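Side-chain contacts in pyrrolysyl-tRNA synthetase (Desulfitobacterium hafniense, PDB 3DSQ), which probably attaches pyrrolysine to its cognate tRNA in an ATP-dependent reaction, as a homodimeric class II aminoacyl-tRNA synthetase: residues Tyr19-Glu24 against Arg44-Ile49; Leu25-Glu30 against His51-Gln56; Glu62-Arg65 against Arg70-Leu73. One frame throughout, in Å; residues are numbered along the deposited sequence.

Contact 1 of 3, residues Tyr19-Glu24 against Arg44-Ile49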
ATOM      1  N   TYR B  19       3.685  27.309 -17.077  1.00 29.01           N
ATOM      2  CA  TYR B  19       2.366  26.725 -16.901  1.00 28.38           C
ATOM      3  C   TYR B  19       2.456  25.451 -16.046  1.00 28.67           C
ATOM      4  O   TYR B  19       1.677  25.262 -15.105  1.00 26.31           O
ATOM      5  CB  TYR B  19       1.777  26.403 -18.270  1.00 28.45           C
ATOM      6  CG  TYR B  19       0.370  25.859 -18.251  1.00 28.45           C
ATOM      7  CD1 TYR B  19      -0.736  26.716 -18.223  1.00 31.64           C
ATOM      8  CD2 TYR B  19       0.138  24.482 -18.271  1.00 30.18           C
ATOM      9  CE1 TYR B  19      -2.043  26.210 -18.221  1.00 32.10           C
ATOM     10  CE2 TYR B  19      -1.159  23.966 -18.268  1.00 31.16           C
ATOM     11  CZ  TYR B  19      -2.241  24.833 -18.247  1.00 33.21           C
ATOM     12  OH  TYR B  19      -3.517  24.316 -18.273  1.00 37.39           O
ATOM     13  N   GLN B  20       3.412  24.582 -16.371  1.00 27.17           N
ATOM     14  CA  GLN B  20       3.590  23.339 -15.629  1.00 27.67           C
ATOM     15  C   GLN B  20       3.960  23.597 -14.168  1.00 26.39           C
ATOM     16  O   GLN B  20       3.501  22.897 -13.270  1.00 25.28           O
ATOM     17  CB  GLN B  20       4.686  22.471 -16.262  1.00 30.25           C
ATOM     18  CG  GLN B  20       4.884  21.151 -15.525  1.00 37.27           C
ATOM     19  CD  GLN B  20       6.078  20.340 -16.022  1.00 42.49           C
ATOM     20  OE1 GLN B  20       7.238  20.739 -15.861  1.00 43.95           O
ATOM     21  NE2 GLN B  20       5.794  19.190 -16.624  1.00 44.29           N
ATOM     22  N   ARG B  21       4.821  24.582 -13.949  1.00 24.35           N
ATOM     23  CA  ARG B  21       5.257  24.945 -12.610  1.00 27.39           C
ATOM     24  C   ARG B  21       4.058  25.426 -11.775  1.00 26.66           C
ATOM     25  O   ARG B  21       3.853  24.989 -10.644  1.00 27.76           O
ATOM     26  CB  ARG B  21       6.334  26.038 -12.707  1.00 26.08           C
ATOM     27  CG  ARG B  21       6.873  26.548 -11.371  1.00 29.53           C
ATOM     28  CD  ARG B  21       7.287  25.418 -10.449  1.00 30.14           C
ATOM     29  NE  ARG B  21       8.013  25.900  -9.277  1.00 32.80           N
ATOM     30  CZ  ARG B  21       8.423  25.127  -8.276  1.00 31.30           C
ATOM     31  NH1 ARG B  21       8.176  23.823  -8.293  1.00 33.19           N
ATOM     32  NH2 ARG B  21       9.091  25.657  -7.264  1.00 31.38           N
ATOM     33  N   LEU B  22       3.260  26.312 -12.351  1.00 26.87           N
ATOM     34  CA  LEU B  22       2.090  26.834 -11.669  1.00 27.96           C
ATOM     35  C   LEU B  22       1.110  25.710 -11.358  1.00 28.78           C
ATOM     36  O   LEU B  22       0.409  25.748 -10.340  1.00 25.09           O
ATOM     37  CB  LEU B  22       1.418  27.911 -12.526  1.00 28.09           C
ATOM     38  CG  LEU B  22       2.281  29.160 -12.768  1.00 30.63           C
ATOM     39  CD1 LEU B  22       1.517  30.141 -13.636  1.00 31.78           C
ATOM     40  CD2 LEU B  22       2.670  29.817 -11.434  1.00 33.23           C
ATOM     41  N   LYS B  23       1.067  24.702 -12.229  1.00 28.02           N
ATOM     42  CA  LYS B  23       0.164  23.577 -12.010  1.00 28.31           C
ATOM     43  C   LYS B  23       0.647  22.715 -10.853  1.00 26.72           C
ATOM     44  O   LYS B  23      -0.150  22.287 -10.026  1.00 28.25           O
ATOM     45  CB  LYS B  23       0.033  22.717 -13.273  1.00 30.87           C
ATOM     46  CG  LYS B  23      -1.354  22.745 -13.893  1.00 33.31           C
ATOM     47  CD  LYS B  23      -1.613  21.519 -14.772  1.00 35.07           C
ATOM     48  CE  LYS B  23      -3.022  21.552 -15.356  1.00 36.76           C
ATOM     49  NZ  LYS B  23      -3.338  20.316 -16.141  1.00 41.15           N
ATOM     50  N   GLU B  24       1.952  22.462 -10.793  1.00 26.69           N
ATOM     51  CA  GLU B  24       2.524  21.658  -9.714  1.00 27.25           C
ATOM     52  C   GLU B  24       2.281  22.337  -8.368  1.00 27.45           C
ATOM     53  O   GLU B  24       2.198  21.670  -7.328  1.00 24.64           O
ATOM     54  CB  GLU B  24       4.033  21.516  -9.859  1.00 29.02           C
ATOM     55  CG  GLU B  24       4.542  21.033 -11.198  1.00 33.31           C
ATOM     56  CD  GLU B  24       6.050  20.884 -11.178  1.00 32.77           C
ATOM     57  OE1 GLU B  24       6.728  21.772 -10.618  1.00 32.09           O
ATOM     58  OE2 GLU B  24       6.554  19.885 -11.723  1.00 38.10           O
ATOM     59  N   ARG B  44       7.713  38.456 -15.072  1.00 37.08           N
ATOM     60  CA  ARG B  44       7.662  39.147 -13.788  1.00 38.24           C
ATOM     61  C   ARG B  44       6.473  38.650 -12.969  1.00 36.98           C
ATOM     62  O   ARG B  44       6.604  38.314 -11.796  1.00 37.39           O
ATOM     63  CB  ARG B  44       7.532  40.655 -14.007  1.00 39.29           C
ATOM     64  CG  ARG B  44       7.116  41.418 -12.763  1.00 42.26           C
ATOM     65  CD  ARG B  44       6.480  42.740 -13.150  1.00 44.69           C
ATOM     66  NE  ARG B  44       7.477  43.732 -13.514  1.00 45.63           N
ATOM     67  CZ  ARG B  44       7.221  44.821 -14.229  1.00 48.05           C
ATOM     68  NH1 ARG B  44       5.990  45.054 -14.666  1.00 46.40           N
ATOM     69  NH2 ARG B  44       8.199  45.681 -14.496  1.00 47.22           N
ATOM     70  N   ALA B  45       5.307  38.612 -13.593  1.00 35.21           N
ATOM     71  CA  ALA B  45       4.116  38.147 -12.911  1.00 32.87           C
ATOM     72  C   ALA B  45       4.294  36.716 -12.433  1.00 33.20           C
ATOM     73  O   ALA B  45       3.923  36.377 -11.308  1.00 29.76           O
ATOM     74  CB  ALA B  45       2.929  38.237 -13.835  1.00 34.62           C
ATOM     75  N   PHE B  46       4.867  35.877 -13.295  1.00 31.92           N
ATOM     76  CA  PHE B  46       5.081  34.473 -12.973  1.00 30.92           C
ATOM     77  C   PHE B  46       5.813  34.297 -11.660  1.00 31.54           C
ATOM     78  O   PHE B  46       5.418  33.499 -10.808  1.00 30.29           O
ATOM     79  CB  PHE B  46       5.890  33.789 -14.074  1.00 30.04           C
ATOM     80  CG  PHE B  46       6.361  32.427 -13.699  1.00 27.68           C
ATOM     81  CD1 PHE B  46       5.466  31.364 -13.646  1.00 23.82           C
ATOM     82  CD2 PHE B  46       7.692  32.210 -13.354  1.00 24.39           C
ATOM     83  CE1 PHE B  46       5.888  30.105 -13.256  1.00 24.53           C
ATOM     84  CE2 PHE B  46       8.125  30.950 -12.962  1.00 26.05           C
ATOM     85  CZ  PHE B  46       7.220  29.893 -12.912  1.00 23.14           C
ATOM     86  N   GLN B  47       6.896  35.052 -11.524  1.00 32.91           N
ATOM     87  CA  GLN B  47       7.739  35.024 -10.346  1.00 34.63           C
ATOM     88  C   GLN B  47       6.938  35.363  -9.089  1.00 34.37           C
ATOM     89  O   GLN B  47       7.085  34.717  -8.045  1.00 33.56           O
ATOM     90  CB  GLN B  47       8.884  36.020 -10.534  1.00 36.91           C
ATOM     91  CG  GLN B  47      10.148  35.679  -9.783  1.00 42.24           C
ATOM     92  CD  GLN B  47      11.292  36.620 -10.122  1.00 46.95           C
ATOM     93  OE1 GLN B  47      11.611  36.834 -11.298  1.00 49.80           O
ATOM     94  NE2 GLN B  47      11.924  37.182  -9.093  1.00 47.39           N
ATOM     95  N   GLY B  48       6.085  36.372  -9.200  1.00 34.65           N
ATOM     96  CA  GLY B  48       5.277  36.786  -8.064  1.00 36.96           C
ATOM     97  C   GLY B  48       4.246  35.753  -7.657  1.00 37.04           C
ATOM     98  O   GLY B  48       4.072  35.479  -6.468  1.00 36.90           O
ATOM     99  N   ILE B  49       3.558  35.177  -8.641  1.00 36.76           N
ATOM    100  CA  ILE B  49       2.553  34.160  -8.361  1.00 36.74           C
ATOM    101  C   ILE B  49       3.220  32.898  -7.816  1.00 37.46           C
ATOM    102  O   ILE B  49       2.760  32.320  -6.831  1.00 36.15           O
ATOM    103  CB  ILE B  49       1.738  33.818  -9.626  1.00 36.90           C
ATOM    104  CG1 ILE B  49       0.918  35.044 -10.051  1.00 36.21           C
ATOM    105  CG2 ILE B  49       0.836  32.613  -9.368  1.00 34.16           C
ATOM    106  CD1 ILE B  49       0.145  34.845 -11.339  1.00 36.90           C
TER

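Contact 2 of 3, residues Leu25-Glu30 against His51-Gln56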
ATOM      1  N   LEU B  25       2.231  23.665  -8.399  1.00 25.98           N
ATOM      2  CA  LEU B  25       2.010  24.462  -7.202  1.00 28.40           C
ATOM      3  C   LEU B  25       0.522  24.683  -6.964  1.00 28.55           C
ATOM      4  O   LEU B  25       0.131  25.487  -6.118  1.00 29.80           O
ATOM      5  CB  LEU B  25       2.721  25.811  -7.335  1.00 26.76           C
ATOM      6  CG  LEU B  25       4.233  25.705  -7.511  1.00 26.58           C
ATOM      7  CD1 LEU B  25       4.872  27.079  -7.721  1.00 25.80           C
ATOM      8  CD2 LEU B  25       4.798  25.022  -6.289  1.00 25.53           C
ATOM      9  N   ASN B  26      -0.303  23.966  -7.719  1.00 28.78           N
ATOM     10  CA  ASN B  26      -1.750  24.066  -7.599  1.00 30.56           C
ATOM     11  C   ASN B  26      -2.333  25.464  -7.775  1.00 30.75           C
ATOM     12  O   ASN B  26      -3.174  25.906  -6.985  1.00 29.14           O
ATOM     13  CB  ASN B  26      -2.216  23.472  -6.259  1.00 33.21           C
ATOM     14  CG  ASN B  26      -2.062  21.959  -6.211  1.00 35.46           C
ATOM     15  OD1 ASN B  26      -2.390  21.260  -7.176  1.00 35.49           O
ATOM     16  ND2 ASN B  26      -1.568  21.446  -5.093  1.00 35.50           N
ATOM     17  N   ALA B  27      -1.897  26.157  -8.824  1.00 29.87           N
ATOM     18  CA  ALA B  27      -2.411  27.484  -9.110  1.00 29.17           C
ATOM     19  C   ALA B  27      -3.862  27.313  -9.557  1.00 29.94           C
ATOM     20  O   ALA B  27      -4.295  26.206  -9.883  1.00 29.38           O
ATOM     21  CB  ALA B  27      -1.592  28.137 -10.216  1.00 28.73           C
ATOM     22  N   SER B  28      -4.616  28.405  -9.577  1.00 29.50           N
ATOM     23  CA  SER B  28      -6.006  28.326  -9.986  1.00 30.23           C
ATOM     24  C   SER B  28      -6.116  28.335 -11.499  1.00 30.92           C
ATOM     25  O   SER B  28      -5.188  28.746 -12.194  1.00 29.38           O
ATOM     26  CB  SER B  28      -6.806  29.505  -9.414  1.00 28.85           C
ATOM     27  OG  SER B  28      -6.291  30.740  -9.870  1.00 30.28           O
ATOM     28  N   GLY B  29      -7.257  27.865 -11.997  1.00 31.42           N
ATOM     29  CA  GLY B  29      -7.495  27.857 -13.425  1.00 32.53           C
ATOM     30  C   GLY B  29      -7.455  29.280 -13.949  1.00 33.63           C
ATOM     31  O   GLY B  29      -7.062  29.511 -15.097  1.00 34.59           O
ATOM     32  N   GLU B  30      -7.851  30.245 -13.118  1.00 32.92           N
ATOM     33  CA  GLU B  30      -7.828  31.642 -13.548  1.00 34.06           C
ATOM     34  C   GLU B  30      -6.377  32.069 -13.716  1.00 32.48           C
ATOM     35  O   GLU B  30      -6.010  32.669 -14.727  1.00 34.67           O
ATOM     36  CB  GLU B  30      -8.529  32.548 -12.527  1.00 37.94           C
ATOM     37  CG  GLU B  30      -8.790  33.959 -13.042  1.00 43.58           C
ATOM     38  CD  GLU B  30      -9.596  34.816 -12.070  1.00 47.85           C
ATOM     39  OE1 GLU B  30      -9.101  35.085 -10.955  1.00 49.47           O
ATOM     40  OE2 GLU B  30     -10.727  35.219 -12.423  1.00 49.50           O
ATOM     41  N   HIS B  51       5.966  32.628  -6.211  1.00 37.04           N
ATOM     42  CA  HIS B  51       6.387  32.981  -4.860  1.00 37.51           C
ATOM     43  C   HIS B  51       5.287  32.763  -3.826  1.00 35.29           C
ATOM     44  O   HIS B  51       5.531  32.189  -2.772  1.00 34.69           O
ATOM     45  CB  HIS B  51       6.828  34.444  -4.814  1.00 40.86           C
ATOM     46  CG  HIS B  51       7.302  34.882  -3.464  1.00 46.80           C
ATOM     47  ND1 HIS B  51       8.525  34.506  -2.948  1.00 49.29           N
ATOM     48  CD2 HIS B  51       6.699  35.625  -2.505  1.00 46.94           C
ATOM     49  CE1 HIS B  51       8.655  34.998  -1.729  1.00 49.28           C
ATOM     50  NE2 HIS B  51       7.562  35.680  -1.437  1.00 50.68           N
ATOM     51  N   GLN B  52       4.086  33.243  -4.133  1.00 35.75           N
ATOM     52  CA  GLN B  52       2.934  33.101  -3.255  1.00 35.09           C
ATOM     53  C   GLN B  52       2.505  31.638  -3.144  1.00 34.24           C
ATOM     54  O   GLN B  52       2.099  31.181  -2.074  1.00 31.64           O
ATOM     55  CB  GLN B  52       1.764  33.934  -3.785  1.00 38.24           C
ATOM     56  CG  GLN B  52       0.438  33.717  -3.044  1.00 44.71           C
ATOM     57  CD  GLN B  52       0.482  34.182  -1.594  1.00 49.03           C
ATOM     58  OE1 GLN B  52       0.749  35.351  -1.315  1.00 51.68           O
ATOM     59  NE2 GLN B  52       0.217  33.265  -0.663  1.00 49.98           N
ATOM     60  N   LEU B  53       2.583  30.899  -4.251  1.00 32.31           N
ATOM     61  CA  LEU B  53       2.187  29.492  -4.215  1.00 31.53           C
ATOM     62  C   LEU B  53       3.181  28.680  -3.398  1.00 29.42           C
ATOM     63  O   LEU B  53       2.797  27.781  -2.648  1.00 29.03           O
ATOM     64  CB  LEU B  53       2.072  28.918  -5.635  1.00 31.92           C
ATOM     65  CG  LEU B  53       0.994  29.566  -6.512  1.00 32.80           C
ATOM     66  CD1 LEU B  53       0.983  28.928  -7.908  1.00 31.17           C
ATOM     67  CD2 LEU B  53      -0.360  29.417  -5.836  1.00 31.14           C
ATOM     68  N   MET B  54       4.460  28.995  -3.529  1.00 30.26           N
ATOM     69  CA  MET B  54       5.460  28.260  -2.767  1.00 33.11           C
ATOM     70  C   MET B  54       5.236  28.513  -1.282  1.00 33.06           C
ATOM     71  O   MET B  54       5.333  27.595  -0.462  1.00 31.70           O
ATOM     72  CB  MET B  54       6.868  28.677  -3.192  1.00 33.90           C
ATOM     73  CG  MET B  54       7.202  28.223  -4.617  1.00 38.85           C
ATOM     74  SD  MET B  54       8.789  28.812  -5.221  1.00 43.37           S
ATOM     75  CE  MET B  54       9.786  27.458  -4.937  1.00 43.68           C
ATOM     76  N   SER B  55       4.904  29.757  -0.949  1.00 33.72           N
ATOM     77  CA  SER B  55       4.650  30.140   0.434  1.00 34.56           C
ATOM     78  C   SER B  55       3.479  29.330   0.972  1.00 33.27           C
ATOM     79  O   SER B  55       3.563  28.745   2.047  1.00 35.97           O
ATOM     80  CB  SER B  55       4.335  31.640   0.519  1.00 35.87           C
ATOM     81  OG  SER B  55       4.008  32.011   1.848  1.00 38.22           O
ATOM     82  N   GLN B  56       2.383  29.298   0.224  1.00 33.30           N
ATOM     83  CA  GLN B  56       1.210  28.536   0.636  1.00 33.87           C
ATOM     84  C   GLN B  56       1.563  27.061   0.825  1.00 33.01           C
ATOM     85  O   GLN B  56       1.128  26.427   1.783  1.00 32.55           O
ATOM     86  CB  GLN B  56       0.097  28.683  -0.403  1.00 35.78           C
ATOM     87  CG  GLN B  56      -0.636  30.012  -0.315  1.00 39.99           C
ATOM     88  CD  GLN B  56      -1.543  30.264  -1.502  1.00 43.44           C
ATOM     89  OE1 GLN B  56      -2.173  29.344  -2.032  1.00 44.83           O
ATOM     90  NE2 GLN B  56      -1.627  31.525  -1.922  1.00 46.56           N
TER

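Contact 3 of 3, residues Glu62-Arg65 against Arg70-Leu73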
ATOM      1  N   GLU B  62       3.660  22.547   7.002  1.00 36.40           N
ATOM      2  CA  GLU B  62       3.841  22.746   8.434  1.00 39.11           C
ATOM      3  C   GLU B  62       2.750  22.003   9.181  1.00 38.61           C
ATOM      4  O   GLU B  62       2.988  21.373  10.209  1.00 39.06           O
ATOM      5  CB  GLU B  62       3.782  24.236   8.774  1.00 42.48           C
ATOM      6  CG  GLU B  62       5.064  24.964   8.474  1.00 44.91           C
ATOM      7  CD  GLU B  62       6.236  24.360   9.217  1.00 50.11           C
ATOM      8  OE1 GLU B  62       6.192  24.321  10.470  1.00 53.33           O
ATOM      9  OE2 GLU B  62       7.200  23.922   8.553  1.00 51.83           O
ATOM     10  N   GLN B  63       1.548  22.096   8.641  1.00 39.55           N
ATOM     11  CA  GLN B  63       0.382  21.439   9.191  1.00 43.29           C
ATOM     12  C   GLN B  63       0.659  19.929   9.260  1.00 44.32           C
ATOM     13  O   GLN B  63       0.316  19.251  10.236  1.00 44.56           O
ATOM     14  CB  GLN B  63      -0.800  21.741   8.270  1.00 45.91           C
ATOM     15  CG  GLN B  63      -2.112  21.080   8.617  1.00 51.19           C
ATOM     16  CD  GLN B  63      -3.163  21.353   7.557  1.00 54.06           C
ATOM     17  OE1 GLN B  63      -3.626  22.487   7.397  1.00 56.53           O
ATOM     18  NE2 GLN B  63      -3.533  20.317   6.812  1.00 55.97           N
ATOM     19  N   LEU B  64       1.298  19.419   8.214  1.00 43.23           N
ATOM     20  CA  LEU B  64       1.633  18.007   8.123  1.00 41.13           C
ATOM     21  C   LEU B  64       2.664  17.590   9.171  1.00 41.48           C
ATOM     22  O   LEU B  64       2.521  16.548   9.803  1.00 42.20           O
ATOM     23  CB  LEU B  64       2.140  17.702   6.702  1.00 39.56           C
ATOM     24  CG  LEU B  64       2.768  16.359   6.319  1.00 35.07           C
ATOM     25  CD1 LEU B  64       4.173  16.320   6.833  1.00 36.03           C
ATOM     26  CD2 LEU B  64       1.955  15.199   6.859  1.00 33.91           C
ATOM     27  N   ARG B  65       3.693  18.405   9.374  1.00 42.79           N
ATOM     28  CA  ARG B  65       4.732  18.068  10.342  1.00 45.48           C
ATOM     29  C   ARG B  65       4.381  18.219  11.824  1.00 45.76           C
ATOM     30  O   ARG B  65       4.903  17.480  12.658  1.00 45.84           O
ATOM     31  CB  ARG B  65       5.999  18.870  10.049  1.00 48.17           C
ATOM     32  CG  ARG B  65       5.731  20.301   9.663  1.00 54.17           C
ATOM     33  CD  ARG B  65       7.006  21.131   9.633  1.00 59.07           C
ATOM     34  NE  ARG B  65       7.439  21.503  10.977  1.00 63.06           N
ATOM     35  CZ  ARG B  65       8.375  22.411  11.241  1.00 64.31           C
ATOM     36  NH1 ARG B  65       8.988  23.050  10.251  1.00 64.51           N
ATOM     37  NH2 ARG B  65       8.696  22.683  12.498  1.00 64.82           N
ATOM     38  N   ARG B  70       0.683  12.738   8.702  1.00 31.91           N
ATOM     39  CA  ARG B  70       0.439  11.855   7.567  1.00 33.01           C
ATOM     40  C   ARG B  70      -0.279  12.582   6.442  1.00 31.93           C
ATOM     41  O   ARG B  70      -1.155  13.420   6.680  1.00 31.31           O
ATOM     42  CB  ARG B  70      -0.383  10.635   7.984  1.00 35.01           C
ATOM     43  CG  ARG B  70      -1.792  10.957   8.406  1.00 36.52           C
ATOM     44  CD  ARG B  70      -2.423   9.756   9.057  1.00 40.09           C
ATOM     45  NE  ARG B  70      -3.793  10.011   9.482  1.00 40.77           N
ATOM     46  CZ  ARG B  70      -4.557   9.107  10.084  1.00 42.03           C
ATOM     47  NH1 ARG B  70      -4.072   7.899  10.332  1.00 42.20           N
ATOM     48  NH2 ARG B  70      -5.808   9.402  10.415  1.00 40.75           N
ATOM     49  N   PRO B  71       0.084  12.262   5.187  1.00 31.09           N
ATOM     50  CA  PRO B  71      -0.518  12.879   4.007  1.00 27.16           C
ATOM     51  C   PRO B  71      -1.956  12.435   3.778  1.00 25.56           C
ATOM     52  O   PRO B  71      -2.397  11.416   4.318  1.00 25.00           O
ATOM     53  CB  PRO B  71       0.423  12.452   2.885  1.00 28.93           C
ATOM     54  CG  PRO B  71       0.860  11.096   3.329  1.00 28.84           C
ATOM     55  CD  PRO B  71       1.143  11.311   4.798  1.00 29.92           C
ATOM     56  N   ALA B  72      -2.668  13.215   2.969  1.00 24.19           N
ATOM     57  CA  ALA B  72      -4.068  12.987   2.633  1.00 25.01           C
ATOM     58  C   ALA B  72      -4.433  11.579   2.202  1.00 26.73           C
ATOM     59  O   ALA B  72      -5.458  11.041   2.632  1.00 24.42           O
ATOM     60  CB  ALA B  72      -4.497  13.974   1.551  1.00 24.74           C
ATOM     61  N   LEU B  73      -3.607  10.980   1.344  1.00 26.75           N
ATOM     62  CA  LEU B  73      -3.893   9.638   0.867  1.00 26.34           C
ATOM     63  C   LEU B  73      -3.998   8.673   2.036  1.00 24.88           C
ATOM     64  O   LEU B  73      -4.914   7.877   2.092  1.00 25.52           O
ATOM     65  CB  LEU B  73      -2.808   9.161  -0.121  1.00 25.18           C
ATOM     66  CG  LEU B  73      -2.989   7.742  -0.678  1.00 27.32           C
ATOM     67  CD1 LEU B  73      -4.359   7.623  -1.361  1.00 23.82           C
ATOM     68  CD2 LEU B  73      -1.863   7.421  -1.678  1.00 24.55           C
TER

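Contact 1 of 3, residues Tyr19-Glu24 against Arg44-Ile49
F46 lays its ring across the gap between two helices and meets R21 at its edge and L22 obliquely. R21 comes in near the ring plane. Its CG is 3.7 Å from F46 CZ, and its CB is only slightly farther off. The R21 and F46 side chains cross at about a right angle. The guanidinium plane of R21 is tilted 48° from the ring plane, and the charged end leads away from the contact. Only the aliphatic part of R21 therefore touches the phenyl group.

L22 has its CD2 3.7 Å from F46 CE1, and its CG lies close to the same carbon. The F46 ring gets there because CG is anti to the backbone N (chi1 169°). I49 adds its CG2 branch, 3.9 Å from L22 CD2.

The two helices, 16-24 and 39-68, run nearly parallel here. Their local axes are 11.0 Å apart, with an angle of 16° between them. The contact is thus side-by-side helix packing in the N-terminal part of the chain, well away from the centre of the fold. L22 is also covered by W14 and L32 of the same chain. An alanine in place of F46 would probably open a gap between the helices and leave R21 CG and L22 CD2 without the ring they pack on.

The charged end of R21 forms a salt bridge with E50 through NE. Its NH1 is hydrogen-bonded to N286 OD1 and also forms a salt bridge with E24 OE1 (3.4 Å), whose hydrogen bond is weak.

Contact 2 of 3, residues Leu25-Glu30 against His51-Gln56
L25 meets L53 just where helix 16-24 ends in a Schellman motif. N26 is the C-prime residue, with positive phi. A27 N turns back to L22 O, and N26 N to K23 O. L25, before the reversal, and A27, after it, both pack on helix 39-68.

The contact between the segments is apolar. L25 CB sits 3.6 Å from L53 CB, so the two side chains touch at their roots. L53 has CG beside its backbone N (chi1 -63°), and its CD1 reaches toward the turn. There CD1 lies 3.5 Å from A27 CB and 3.6 Å from L25 CB. One methyl of L53 is thus shared between two residues of the turn. L25 CD1 extends to the next residue of the helix and lies 4.0 Å from M54 CG. L22 packs on both A27 and L53, and I287 near the C-terminus packs on both L25 and M54.

The polar interactions lie on the turn side. N26 OD1 accepts a hydrogen bond from Q268 N. S28 takes the N-cap position of helix 29-32, and its OG caps a backbone N of that helix. Its own N is bonded to Q31 OE1. Across the two segments no hydrogen bond forms. The second methyl of L53, CD2, lies 4.0 Å from L25 O.

Contact 3 of 3, residues Glu62-Arg65 against Arg70-Leu73
L64 turns CG anti to its own backbone N (chi1 171°), and chi2 of -77° then carries CD2 across to the chain at R70 and P71. CD2 lies 3.3 Å from R70 N and 3.5 Å from R70 C. P71 N is 3.9 Å from L64 CD2, and the ring CD of P71 is 4.5 Å from the same methyl. One methyl of a buried leucine thus rests on the backbone leading out of helix 39-68.

Here a short link joins helix 39-68 to helix 72-85, within the class II synthetase core family. P71 is the N-cap residue of helix 72-85, and A72 N donates a hydrogen bond to D281 OD1. The CB of R70 points away from the helix segment, and its NH1 forms a salt bridge with E78 OE1. On the helix, R65 NH1 pairs with E62 OE2 in a salt bridge whose hydrogen bond is weak, with an N-H...O angle of 115°.

The second subunit adds V90 beside L64, and its W146 makes a cation-pi contact with R65. No hydrogen bond or charge pair joins the two segments, so their hold on each other here rests on the fit of L64 CD2 against the backbone.

All three contacts use helix 39-68, at successive places along its length. Contacts 1 and 2 are neighbours, with centres 7 Å apart. Both are partly buried and pack the N-terminal helix and the turn after it onto the long helix. They touch through L22, whose CD2 lies 4.0 Å from L53 CD1. Contact 3 is buried and stands apart, its centre about 18 Å from that of contact 2. It sets the last turns of the same helix against the residues that lead into helix 72-85. Chemically, contact 1 mixes a ring with aliphatic groups, contact 2 is purely apolar, and contact 3 sets a methyl on backbone. Of the three, only contact 3 is touched by the second subunit.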